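PDB 4KWY: LPS-assembly lipoprotein from Caulobacter crescentus, which probably takes part in the assembly of lipopolysaccharide at the outer membrane, as a lipoprotein of the LptE family. Local coordinates for residues E28-A33 / R124-D129. Sequence-based numbering, arbitrary orientation.
Sequences EQLDDA and RKIQLD
Gln127 and Ala33 meet where segment 28-33 of helix 21-34 and segment 124-129 of helix 104-135 pack on the same sheet, a worked example of two helices joined by an apolar pair near the sheet and a more polar pair at its margin. The Gln127 chain can be followed outward. Its CB leads to CG, set anti to the backbone N (chi1 -172°), and CG lies 4.0 Å from Ala33 O and 4.1 Å from Ala33 CB. The chain then bends at chi2, and CD comes within 4.1 Å of Ala33 O. At the tip, OE1 is 4.1 Å from both Ala33 CB and Ala33 O; between two acceptor oxygens no attraction is expected. Deeper in, the CD2 branch of Leu30 touches CG2 of Ile126 at 3.9 Å, the two side chains crossing at about a right angle. Beneath them strand 44-50 supplies Leu46, which touches both, while Trp76 of strand 67-80 packs on Ile126. The segment axes approach to 9.8 Å at a crossing angle of -43°. With no hydrogen bond or salt bridge between the segments, their direct contact depends on van der Waals packing and burial of the apolar pair against the sheet.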
ATOM      1  N   GLU A  28       0.124   7.067   0.059  1.00 51.25           N
ATOM      2  CA  GLU A  28       0.190   7.933  -1.117  1.00 53.26           C
ATOM      3  C   GLU A  28      -0.395   7.196  -2.315  1.00 55.98           C
ATOM      4  O   GLU A  28      -1.236   7.760  -3.010  1.00 59.33           O
ATOM      5  CB  GLU A  28       1.653   8.338  -1.385  1.00 56.09           C
ATOM      6  CG  GLU A  28       1.836   9.601  -2.210  1.00 75.10           C
ATOM      7  CD  GLU A  28       3.270   9.957  -2.568  1.00110.70           C
ATOM      8  OE1 GLU A  28       4.046   9.046  -2.947  1.00116.27           O
ATOM      9  OE2 GLU A  28       3.602  11.164  -2.519  1.00106.04           O
ATOM     10  N   GLN A  29      -0.012   5.916  -2.509  1.00 46.38           N
ATOM     11  CA  GLN A  29      -0.496   5.069  -3.595  1.00 44.12           C
ATOM     12  C   GLN A  29      -1.967   4.749  -3.454  1.00 45.97           C
ATOM     13  O   GLN A  29      -2.664   4.711  -4.460  1.00 46.87           O
ATOM     14  CB  GLN A  29       0.314   3.762  -3.672  1.00 44.18           C
ATOM     15  CG  GLN A  29       1.645   3.874  -4.426  1.00 52.65           C
ATOM     16  CD  GLN A  29       1.471   4.436  -5.811  1.00 67.82           C
ATOM     17  OE1 GLN A  29       0.687   3.936  -6.616  1.00 57.58           O
ATOM     18  NE2 GLN A  29       2.104   5.561  -6.069  1.00 72.22           N
ATOM     19  N   LEU A  30      -2.431   4.479  -2.226  1.00 42.58           N
ATOM     20  CA  LEU A  30      -3.828   4.164  -1.947  1.00 43.87           C
ATOM     21  C   LEU A  30      -4.704   5.420  -2.089  1.00 53.76           C
ATOM     22  O   LEU A  30      -5.785   5.309  -2.643  1.00 53.35           O
ATOM     23  CB  LEU A  30      -3.991   3.537  -0.551  1.00 42.42           C
ATOM     24  CG  LEU A  30      -3.753   2.036  -0.449  1.00 44.52           C
ATOM     25  CD1 LEU A  30      -3.570   1.626   0.968  1.00 44.87           C
ATOM     26  CD2 LEU A  30      -4.914   1.247  -1.017  1.00 43.14           C
ATOM     27  N   ASP A  31      -4.230   6.616  -1.651  1.00 55.36           N
ATOM     28  CA  ASP A  31      -4.990   7.878  -1.811  1.00 59.57           C
ATOM     29  C   ASP A  31      -5.237   8.155  -3.295  1.00 68.72           C
ATOM     30  O   ASP A  31      -6.287   8.683  -3.651  1.00 71.79           O
ATOM     31  CB  ASP A  31      -4.282   9.081  -1.144  1.00 62.32           C
ATOM     32  CG  ASP A  31      -4.446   9.183   0.369  1.00 72.30           C
ATOM     33  OD1 ASP A  31      -5.422   8.598   0.906  1.00 72.28           O
ATOM     34  OD2 ASP A  31      -3.620   9.883   1.014  1.00 78.13           O
ATOM     35  N   ASP A  32      -4.291   7.736  -4.153  1.00 65.68           N
ATOM     36  CA  ASP A  32      -4.364   7.839  -5.612  1.00 67.16           C
ATOM     37  C   ASP A  32      -5.337   6.804  -6.194  1.00 69.05           C
ATOM     38  O   ASP A  32      -6.262   7.179  -6.916  1.00 72.67           O
ATOM     39  CB  ASP A  32      -2.963   7.649  -6.215  1.00 68.83           C
ATOM     40  CG  ASP A  32      -2.181   8.923  -6.472  1.00 85.08           C
ATOM     41  OD1 ASP A  32      -2.364   9.905  -5.706  1.00 86.41           O
ATOM     42  OD2 ASP A  32      -1.348   8.927  -7.406  1.00 96.58           O
ATOM     43  N   ALA A  33      -5.125   5.515  -5.878  1.00 60.51           N
ATOM     44  CA  ALA A  33      -5.949   4.388  -6.317  1.00 59.91           C
ATOM     45  C   ALA A  33      -7.417   4.500  -5.815  1.00 67.92           C
ATOM     46  O   ALA A  33      -8.344   4.204  -6.568  1.00 70.09           O
ATOM     47  CB  ALA A  33      -5.325   3.081  -5.843  1.00 57.69           C
ATOM     48  N   ARG A 124      -2.736  -1.647  -5.265  1.00 40.91           N
ATOM     49  CA  ARG A 124      -3.577  -2.271  -6.275  1.00 41.61           C
ATOM     50  C   ARG A 124      -4.299  -3.507  -5.705  1.00 44.81           C
ATOM     51  O   ARG A 124      -5.495  -3.640  -5.917  1.00 47.37           O
ATOM     52  CB  ARG A 124      -2.708  -2.644  -7.490  1.00 41.43           C
ATOM     53  CG  ARG A 124      -3.470  -3.164  -8.689  1.00 44.68           C
ATOM     54  CD  ARG A 124      -2.504  -3.640  -9.748  1.00 55.10           C
ATOM     55  NE  ARG A 124      -3.178  -4.245 -10.904  1.00 65.44           N
ATOM     56  CZ  ARG A 124      -2.961  -3.882 -12.166  1.00 79.96           C
ATOM     57  NH1 ARG A 124      -2.108  -2.904 -12.445  1.00 63.86           N
ATOM     58  NH2 ARG A 124      -3.577  -4.510 -13.158  1.00 72.13           N
ATOM     59  N   LYS A 125      -3.586  -4.380  -4.972  1.00 39.24           N
ATOM     60  CA  LYS A 125      -4.135  -5.594  -4.335  1.00 39.26           C
ATOM     61  C   LYS A 125      -5.183  -5.262  -3.245  1.00 44.39           C
ATOM     62  O   LYS A 125      -6.212  -5.917  -3.184  1.00 47.35           O
ATOM     63  CB  LYS A 125      -2.998  -6.432  -3.728  1.00 40.19           C
ATOM     64  CG  LYS A 125      -2.267  -7.285  -4.735  1.00 38.60           C
ATOM     65  CD  LYS A 125      -1.064  -7.922  -4.115  1.00 44.39           C
ATOM     66  CE  LYS A 125      -1.171  -9.422  -4.094  1.00 66.01           C
ATOM     67  NZ  LYS A 125       0.104 -10.055  -3.651  1.00 83.15           N
ATOM     68  N   ILE A 126      -4.907  -4.263  -2.392  1.00 39.04           N
ATOM     69  CA  ILE A 126      -5.804  -3.804  -1.334  1.00 39.20           C
ATOM     70  C   ILE A 126      -7.088  -3.136  -1.955  1.00 48.56           C
ATOM     71  O   ILE A 126      -8.203  -3.422  -1.504  1.00 47.93           O
ATOM     72  CB  ILE A 126      -5.046  -2.838  -0.375  1.00 38.93           C
ATOM     73  CG1 ILE A 126      -3.932  -3.574   0.384  1.00 35.70           C
ATOM     74  CG2 ILE A 126      -6.030  -2.134   0.611  1.00 39.78           C
ATOM     75  CD1 ILE A 126      -2.991  -2.633   1.169  1.00 28.22           C
ATOM     76  N   GLN A 127      -6.904  -2.263  -2.996  1.00 47.56           N
ATOM     77  CA  GLN A 127      -7.960  -1.514  -3.693  1.00 49.17           C
ATOM     78  C   GLN A 127      -8.937  -2.454  -4.317  1.00 54.86           C
ATOM     79  O   GLN A 127     -10.118  -2.175  -4.273  1.00 57.43           O
ATOM     80  CB  GLN A 127      -7.368  -0.578  -4.765  1.00 50.87           C
ATOM     81  CG  GLN A 127      -8.369   0.390  -5.409  1.00 72.90           C
ATOM     82  CD  GLN A 127      -8.580   0.101  -6.876  1.00 90.55           C
ATOM     83  OE1 GLN A 127      -7.721   0.372  -7.722  1.00 89.95           O
ATOM     84  NE2 GLN A 127      -9.735  -0.449  -7.212  1.00 75.96           N
ATOM     85  N   LEU A 128      -8.451  -3.554  -4.901  1.00 51.94           N
ATOM     86  CA  LEU A 128      -9.245  -4.606  -5.526  1.00 53.64           C
ATOM     87  C   LEU A 128     -10.018  -5.360  -4.447  1.00 56.90           C
ATOM     88  O   LEU A 128     -11.197  -5.629  -4.627  1.00 58.66           O
ATOM     89  CB  LEU A 128      -8.316  -5.548  -6.337  1.00 53.18           C
ATOM     90  CG  LEU A 128      -8.870  -6.942  -6.709  1.00 60.93           C
ATOM     91  CD1 LEU A 128      -9.840  -6.865  -7.883  1.00 65.11           C
ATOM     92  CD2 LEU A 128      -7.763  -7.945  -6.977  1.00 61.38           C
ATOM     93  N   ASP A 129      -9.367  -5.659  -3.318  1.00 53.69           N
ATOM     94  CA  ASP A 129      -9.964  -6.342  -2.164  1.00 56.21           C
ATOM     95  C   ASP A 129     -11.102  -5.480  -1.520  1.00 62.60           C
ATOM     96  O   ASP A 129     -12.180  -6.006  -1.221  1.00 67.24           O
ATOM     97  CB  ASP A 129      -8.865  -6.656  -1.154  1.00 55.76           C
ATOM     98  CG  ASP A 129      -9.266  -7.543  -0.011  1.00 66.37           C
ATOM     99  OD1 ASP A 129     -10.070  -7.090   0.831  1.00 69.27           O
ATOM    100  OD2 ASP A 129      -8.706  -8.654   0.096  1.00 69.86           O
TER